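Local coordinates for protein rhamnosidase B (Bacillus sp., PDB 2OKX) that hydrolyses terminal alpha-L-rhamnose residues from rhamnosides, as an alpha-L-rhamnosidase of glycoside hydrolase family 78, at residues I249-T254 against A323-S328; I349-G354 against S623-N628; P686-N691 against C751-G756. One frame throughout, in Å; residues are numbered along the deposited sequence.

How the contacts relate
The centre of contact 1 lies about 40 Å from the centre of the chain, and the contact pairs two strands of one sheet: ladder bonds carry it, with an apolar face on one side and a more polar face, which also holds an isoleucine, on the other. Contact 2 is a buried junction without strand pairing, joining a loop of domain D2 to the six-hairpin glycosidase domain through an aspartate and a histidine. Contact 3, partly buried, stays within the glycosidase domain, where a loop meets the end of a strand through one weak bond and close sulfur packing. Contacts 2 and 3 have centres about 16 Å apart without touching, while contact 1 lies about 46 Å from contact 2, centre to centre.

Contact 1: I249-T254 against A323-S328; sequences ILTLET and AFTLRS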
# COMPACT_ATOMS: atom_id res chain seq x y z
N ILE A 249 -8.03 -35.71 -3.81
CA ILE A 249 -8.64 -36.79 -4.58
C ILE A 249 -9.95 -36.29 -5.15
O ILE A 249 -10.86 -35.91 -4.41
CB ILE A 249 -8.93 -38.03 -3.70
CG1 ILE A 249 -7.63 -38.54 -3.07
CG2 ILE A 249 -9.57 -39.12 -4.54
CD1 ILE A 249 -6.61 -39.00 -4.08
N LEU A 250 -10.04 -36.27 -6.48
CA LEU A 250 -11.24 -35.82 -7.17
C LEU A 250 -12.07 -37.04 -7.55
O LEU A 250 -11.61 -37.88 -8.33
CB LEU A 250 -10.86 -35.04 -8.43
CG LEU A 250 -11.98 -34.67 -9.40
CD1 LEU A 250 -12.98 -33.77 -8.71
CD2 LEU A 250 -11.39 -33.98 -10.62
N THR A 251 -13.28 -37.13 -7.02
CA THR A 251 -14.15 -38.26 -7.32
C THR A 251 -15.38 -37.84 -8.11
O THR A 251 -16.15 -36.99 -7.66
CB THR A 251 -14.63 -38.95 -6.03
OG1 THR A 251 -13.50 -39.33 -5.24
CG2 THR A 251 -15.43 -40.20 -6.36
N LEU A 252 -15.54 -38.43 -9.29
CA LEU A 252 -16.68 -38.15 -10.15
C LEU A 252 -17.72 -39.26 -10.04
O LEU A 252 -17.39 -40.44 -10.20
CB LEU A 252 -16.24 -38.02 -11.61
CG LEU A 252 -15.63 -36.70 -12.07
CD1 LEU A 252 -15.35 -36.77 -13.56
CD2 LEU A 252 -16.58 -35.56 -11.76
N GLU A 253 -18.96 -38.88 -9.76
CA GLU A 253 -20.04 -39.86 -9.65
C GLU A 253 -20.27 -40.49 -11.02
O GLU A 253 -20.58 -41.68 -11.12
CB GLU A 253 -21.32 -39.20 -9.15
CG GLU A 253 -21.18 -38.51 -7.81
CD GLU A 253 -22.50 -37.94 -7.31
OE1 GLU A 253 -22.50 -37.31 -6.22
OE2 GLU A 253 -23.52 -38.11 -8.00
N THR A 254 -20.12 -39.68 -12.06
CA THR A 254 -20.31 -40.14 -13.43
C THR A 254 -19.27 -39.49 -14.33
O THR A 254 -18.70 -38.46 -13.99
CB THR A 254 -21.72 -39.79 -13.96
OG1 THR A 254 -21.93 -38.38 -13.88
CG2 THR A 254 -22.78 -40.51 -13.15
N ALA A 323 -21.31 -34.08 -11.20
CA ALA A 323 -21.12 -33.98 -9.76
C ALA A 323 -19.76 -34.55 -9.34
O ALA A 323 -19.27 -35.50 -9.93
CB ALA A 323 -22.24 -34.73 -9.04
N PHE A 324 -19.16 -33.95 -8.31
CA PHE A 324 -17.87 -34.43 -7.82
C PHE A 324 -17.62 -34.09 -6.36
O PHE A 324 -18.24 -33.19 -5.79
CB PHE A 324 -16.73 -33.86 -8.67
CG PHE A 324 -16.58 -32.36 -8.56
CD1 PHE A 324 -17.37 -31.51 -9.32
CD2 PHE A 324 -15.65 -31.81 -7.69
CE1 PHE A 324 -17.24 -30.12 -9.20
CE2 PHE A 324 -15.51 -30.43 -7.57
CZ PHE A 324 -16.31 -29.59 -8.33
N THR A 325 -16.72 -34.84 -5.74
CA THR A 325 -16.36 -34.61 -4.34
C THR A 325 -14.85 -34.49 -4.25
O THR A 325 -14.13 -34.84 -5.19
CB THR A 325 -16.82 -35.78 -3.43
OG1 THR A 325 -16.07 -36.96 -3.74
CG2 THR A 325 -18.30 -36.06 -3.64
N LEU A 326 -14.37 -34.00 -3.12
CA LEU A 326 -12.94 -33.83 -2.89
C LEU A 326 -12.60 -34.29 -1.49
O LEU A 326 -13.37 -34.09 -0.55
CB LEU A 326 -12.55 -32.35 -3.03
CG LEU A 326 -11.99 -31.82 -4.35
CD1 LEU A 326 -12.95 -32.10 -5.49
CD2 LEU A 326 -11.74 -30.32 -4.20
N ARG A 327 -11.43 -34.90 -1.34
CA ARG A 327 -10.99 -35.33 -0.02
C ARG A 327 -9.48 -35.36 0.03
O ARG A 327 -8.82 -35.58 -0.98
CB ARG A 327 -11.58 -36.69 0.36
CG ARG A 327 -10.99 -37.89 -0.36
CD ARG A 327 -11.39 -39.17 0.38
NE ARG A 327 -10.88 -40.38 -0.26
CZ ARG A 327 -11.30 -40.82 -1.44
NH1 ARG A 327 -12.24 -40.16 -2.11
NH2 ARG A 327 -10.78 -41.93 -1.96
N SER A 328 -8.94 -35.14 1.22
CA SER A 328 -7.51 -35.13 1.44
C SER A 328 -6.92 -36.53 1.44
O SER A 328 -7.53 -37.46 1.95
CB SER A 328 -7.19 -34.46 2.78
OG SER A 328 -5.82 -34.61 3.11
O HOH W 1 -12.80 -37.54 -3.37
O HOH W 2 -22.96 -36.22 -12.00
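Arg327 lays its guanidinium over Ile249: CG2 of the isoleucine sits 3.6 Å above the plane, offset toward the rim. The arginine's first torsion (chi1 73°) sets CG between backbone N and carbonyl carbon, and the extended chain beyond it carries the head back across the neighbouring strand, where NH2 forms a salt bridge with Glu298 of strand 297-309. On this same face Thr251 and Thr325 run alongside each other in one direction, CB of Thr251 being 3.4 Å from OG1 of Thr325. A water there donates to Ile249 O, shares a hydrogen bond with Thr251 OG1 and reaches Thr325 OG1 weakly.

The other face is apolar. CD1 of Leu250 touches two neighbours, 3.5 Å from Phe324 CD2 and 3.6 Å from Leu326 CD1; its approach to the ring is oblique. CD2 of Leu252 packs against Phe324 CB at 3.5 Å. Leu294 and Ile318, from strands of a second sheet, touch this side as well, consistent with a beta-sandwich interior.

The backbones run antiparallel, with segment axes at 157°. Hydrogen-bonded pairs Ile249-Arg327 and Thr251-Thr325 flank the non-hydrogen-bonded pair Leu250-Leu326; Thr251 N to Thr325 O (3.1 Å) is almost straight, and a weak bond from Glu253 N to Ala323 O ends the ladder.

Strand 324-327 thus lies along one side of strand 240-252, which binds strand 297-309 on its other side. The chemistry is two-faced: leucines and phenylalanine meet the second sheet, while threonines, water and the paired arginine share the other side with Ile249, whose CG2 supports the guanidinium.

Contact 2: I349-G354 against S623-N628; sequences IDHRPG and SSVIPN
His351 reaches across to Val625 and Ser623, and its side chain can be followed outward. CB lies 4.1 Å from Val625 CB. CG falls between backbone N and carbonyl carbon (chi1 57°), which brings one ring face against the valine: Val625 CG2 stands 4.0 Å from the ring centroid and 19° off its normal, a CH-pi contact. Ile349 CG2 of the histidine's own loop covers the opposite face, so the imidazole is sandwiched between two methyl groups. CD2 passes 3.5 Å from Ser623 O. At the tip NE2 donates to Ser623 OG at 2.7 Å, the oxygen lying within 2° of the ring plane. That hydroxyl also bonds Glu610, and having accepted from the histidine it probably donates to the glutamate.

Asp350, next to it in the type I turn from Ile349 to Arg352, meets Ser624 and Val625. Its OD2 accepts from Val625 N at 3.1 Å, on the syn side but tilted out of the carboxylate plane. OD1 lies only 2.5 Å from Ser624 OG, but Asp616 OD1 also competes for that hydroxyl proton, so which carboxylate takes it is not settled. A water bridges Asp350 N and Ser623 O.

With an alanine in place of Asp350, the carboxylate would be gone and the buried Val625 N would probably lose its acceptor, with Ser624 left to Asp616.

Carboxylate, imidazole and water thus satisfy polar atoms of residues 623-625 just before helix 627-644. In this buried join between domain D2 and the six-hairpin domain, specific polar bonds are backed by the methyl groups on both imidazole faces.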
# COMPACT_ATOMS: atom_id res chain seq x y z
N ILE A 349 16.59 -12.78 2.72
CA ILE A 349 16.87 -11.47 3.29
C ILE A 349 17.78 -10.86 2.22
O ILE A 349 18.96 -11.20 2.14
CB ILE A 349 17.65 -11.58 4.62
CG1 ILE A 349 16.92 -12.51 5.59
CG2 ILE A 349 17.84 -10.20 5.23
CD1 ILE A 349 15.52 -12.05 5.95
N ASP A 350 17.22 -9.96 1.41
CA ASP A 350 17.96 -9.36 0.31
C ASP A 350 19.25 -8.60 0.60
O ASP A 350 19.97 -8.26 -0.33
CB ASP A 350 17.02 -8.48 -0.54
CG ASP A 350 16.40 -7.33 0.24
OD1 ASP A 350 15.28 -6.92 -0.12
OD2 ASP A 350 17.03 -6.82 1.19
N HIS A 351 19.55 -8.34 1.87
CA HIS A 351 20.79 -7.63 2.19
C HIS A 351 21.76 -8.49 3.01
O HIS A 351 22.77 -7.99 3.51
CB HIS A 351 20.48 -6.32 2.93
CG HIS A 351 19.67 -6.50 4.18
ND1 HIS A 351 20.23 -6.47 5.43
CD2 HIS A 351 18.35 -6.69 4.36
CE1 HIS A 351 19.29 -6.64 6.34
NE2 HIS A 351 18.13 -6.77 5.72
N ARG A 352 21.45 -9.78 3.13
CA ARG A 352 22.31 -10.71 3.86
C ARG A 352 22.44 -12.02 3.09
O ARG A 352 21.47 -12.50 2.49
CB ARG A 352 21.73 -11.00 5.24
CG ARG A 352 21.73 -9.82 6.19
CD ARG A 352 20.91 -10.16 7.42
NE ARG A 352 20.76 -9.03 8.32
CZ ARG A 352 19.86 -8.98 9.30
NH1 ARG A 352 19.04 -10.00 9.50
NH2 ARG A 352 19.80 -7.92 10.09
N PRO A 353 23.64 -12.61 3.07
CA PRO A 353 23.82 -13.87 2.35
C PRO A 353 22.97 -14.94 3.02
O PRO A 353 22.62 -14.82 4.20
CB PRO A 353 25.32 -14.15 2.51
CG PRO A 353 25.90 -12.78 2.61
CD PRO A 353 24.94 -12.09 3.55
N GLY A 354 22.62 -15.98 2.28
CA GLY A 354 21.81 -17.02 2.86
C GLY A 354 21.64 -18.21 1.95
O GLY A 354 21.72 -18.10 0.73
N SER A 623 12.58 -7.50 6.23
CA SER A 623 13.91 -6.92 6.34
C SER A 623 14.46 -6.81 4.93
O SER A 623 15.06 -7.75 4.41
CB SER A 623 14.81 -7.82 7.20
OG SER A 623 16.07 -7.21 7.44
N SER A 624 14.24 -5.65 4.32
CA SER A 624 14.67 -5.39 2.96
C SER A 624 15.33 -4.03 2.87
O SER A 624 14.91 -3.08 3.53
CB SER A 624 13.46 -5.44 2.02
OG SER A 624 13.82 -5.08 0.70
N VAL A 625 16.37 -3.94 2.05
CA VAL A 625 17.10 -2.69 1.88
C VAL A 625 17.30 -2.32 0.42
O VAL A 625 17.63 -3.17 -0.41
CB VAL A 625 18.52 -2.76 2.53
CG1 VAL A 625 19.33 -1.53 2.13
CG2 VAL A 625 18.41 -2.85 4.04
N ILE A 626 17.09 -1.04 0.13
CA ILE A 626 17.32 -0.50 -1.20
C ILE A 626 18.15 0.75 -0.93
O ILE A 626 17.65 1.74 -0.38
CB ILE A 626 16.01 -0.10 -1.91
CG1 ILE A 626 15.14 -1.34 -2.15
CG2 ILE A 626 16.33 0.58 -3.24
CD1 ILE A 626 13.83 -1.04 -2.87
N PRO A 627 19.45 0.71 -1.27
CA PRO A 627 20.33 1.86 -1.05
C PRO A 627 19.72 3.21 -1.42
O PRO A 627 19.69 4.13 -0.60
CB PRO A 627 21.56 1.52 -1.89
CG PRO A 627 21.62 0.01 -1.76
CD PRO A 627 20.17 -0.39 -1.94
N ASN A 628 19.23 3.34 -2.65
CA ASN A 628 18.64 4.59 -3.10
C ASN A 628 17.48 5.07 -2.21
O ASN A 628 17.31 6.27 -2.01
CB ASN A 628 18.18 4.46 -4.55
CG ASN A 628 19.33 4.49 -5.54
OD1 ASN A 628 19.21 4.03 -6.68
ND2 ASN A 628 20.46 5.05 -5.11
O HOH W 3 19.20 -5.25 -0.33
O HOH W 4 14.39 -9.63 2.24

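Contact 3: P686-N691 against C751-G756; sequences PIDQPN and CIHADG
Asp688 and His753 reach toward each other from facing sides, and NE2 of the histidine gives OD2 of the aspartate a weak hydrogen bond, 2.8 Å long but bent to 124° at the proton. OD2 sits off the imidazole plane, away from the line of the N-H, which bends the bond; the carboxylate and ring planes are 49° apart. Cys751 fills the corner beside them. Its SG stands 3.9 Å above one face of the His753 ring, toward the rim, and lies 3.1 Å from Asp688 O and 3.5 Å from Pro690 CD. CG of the proline in turn packs 3.7 Å from His753 ND1.

A second shell positions these groups. Asp688 OD2 also bonds Ser759 OG, its stronger partner, while His753 ND1 is held by Glu692, which takes Ala754 N too. Asp688 is the centre of an inverse gamma turn, and its N bonds Asp750 OD2 in the residue preceding Cys751.

Farther out, strand 747-752 runs between strands 694-695 and 741-742 in a small antiparallel sheet, with a backbone hydrogen bond between Ile752 and Ile694. Asp688 and Pro690 meet the end of that strand, while Gln689, pointing away from it, bonds His697 of helix 696-715, which places the loop beside both.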
# COMPACT_ATOMS: atom_id res chain seq x y z
N PRO A 686 14.46 -2.06 -17.98
CA PRO A 686 15.58 -2.94 -18.32
C PRO A 686 16.98 -2.40 -18.00
O PRO A 686 17.93 -2.65 -18.74
CB PRO A 686 15.41 -3.16 -19.83
CG PRO A 686 13.94 -3.00 -20.03
CD PRO A 686 13.63 -1.80 -19.17
N ILE A 687 17.09 -1.66 -16.90
CA ILE A 687 18.38 -1.11 -16.48
C ILE A 687 19.25 -2.27 -16.02
O ILE A 687 18.75 -3.19 -15.37
CB ILE A 687 18.22 -0.13 -15.29
CG1 ILE A 687 17.49 1.13 -15.73
CG2 ILE A 687 19.58 0.20 -14.70
CD1 ILE A 687 17.20 2.09 -14.60
N ASP A 688 20.53 -2.24 -16.35
CA ASP A 688 21.42 -3.31 -15.92
C ASP A 688 21.82 -2.98 -14.48
O ASP A 688 22.88 -2.43 -14.22
CB ASP A 688 22.65 -3.40 -16.83
CG ASP A 688 23.39 -4.72 -16.68
OD1 ASP A 688 22.78 -5.71 -16.22
OD2 ASP A 688 24.58 -4.78 -17.05
N GLN A 689 20.92 -3.32 -13.56
CA GLN A 689 21.12 -3.05 -12.14
C GLN A 689 21.04 -4.37 -11.37
O GLN A 689 20.11 -4.60 -10.60
CB GLN A 689 20.05 -2.07 -11.66
CG GLN A 689 18.61 -2.55 -11.87
CD GLN A 689 17.58 -1.44 -11.74
OE1 GLN A 689 17.74 -0.51 -10.95
NE2 GLN A 689 16.50 -1.54 -12.52
N PRO A 690 22.04 -5.25 -11.57
CA PRO A 690 22.08 -6.55 -10.89
C PRO A 690 22.28 -6.43 -9.38
O PRO A 690 22.85 -5.46 -8.89
CB PRO A 690 23.25 -7.25 -11.57
CG PRO A 690 24.20 -6.10 -11.81
CD PRO A 690 23.27 -5.03 -12.34
N ASN A 691 21.80 -7.43 -8.65
CA ASN A 691 21.95 -7.45 -7.20
C ASN A 691 23.43 -7.75 -6.95
O ASN A 691 23.86 -7.89 -5.80
CB ASN A 691 21.09 -8.55 -6.59
CG ASN A 691 19.63 -8.41 -6.93
OD1 ASN A 691 18.98 -7.43 -6.55
ND2 ASN A 691 19.09 -9.38 -7.66
N CYS A 751 26.44 -0.46 -14.99
CA CYS A 751 27.11 -1.12 -13.88
C CYS A 751 28.35 -1.92 -14.26
O CYS A 751 28.75 -1.98 -15.43
CB CYS A 751 26.14 -2.08 -13.20
SG CYS A 751 25.80 -3.57 -14.19
N ILE A 752 28.93 -2.53 -13.24
CA ILE A 752 30.09 -3.40 -13.37
C ILE A 752 29.65 -4.64 -12.60
O ILE A 752 29.43 -4.59 -11.39
CB ILE A 752 31.35 -2.82 -12.69
CG1 ILE A 752 31.85 -1.61 -13.47
CG2 ILE A 752 32.44 -3.89 -12.63
CD1 ILE A 752 33.13 -1.00 -12.90
N HIS A 753 29.49 -5.75 -13.32
CA HIS A 753 29.05 -6.99 -12.72
C HIS A 753 30.03 -7.57 -11.70
O HIS A 753 31.17 -7.12 -11.60
CB HIS A 753 28.76 -8.01 -13.82
CG HIS A 753 27.60 -7.63 -14.69
ND1 HIS A 753 26.29 -7.85 -14.32
CD2 HIS A 753 27.55 -7.00 -15.89
CE1 HIS A 753 25.48 -7.38 -15.25
NE2 HIS A 753 26.22 -6.85 -16.21
N ALA A 754 29.57 -8.56 -10.95
CA ALA A 754 30.38 -9.21 -9.93
C ALA A 754 31.69 -9.77 -10.49
O ALA A 754 32.73 -9.67 -9.84
CB ALA A 754 29.58 -10.32 -9.26
N ASP A 755 31.64 -10.35 -11.68
CA ASP A 755 32.83 -10.92 -12.30
C ASP A 755 33.71 -9.86 -12.94
O ASP A 755 34.65 -10.17 -13.67
CB ASP A 755 32.44 -11.97 -13.35
CG ASP A 755 31.55 -11.41 -14.45
OD1 ASP A 755 31.22 -12.16 -15.39
OD2 ASP A 755 31.19 -10.21 -14.37
N GLY A 756 33.39 -8.59 -12.68
CA GLY A 756 34.17 -7.50 -13.23
C GLY A 756 33.76 -7.09 -14.62
O GLY A 756 34.31 -6.15 -15.19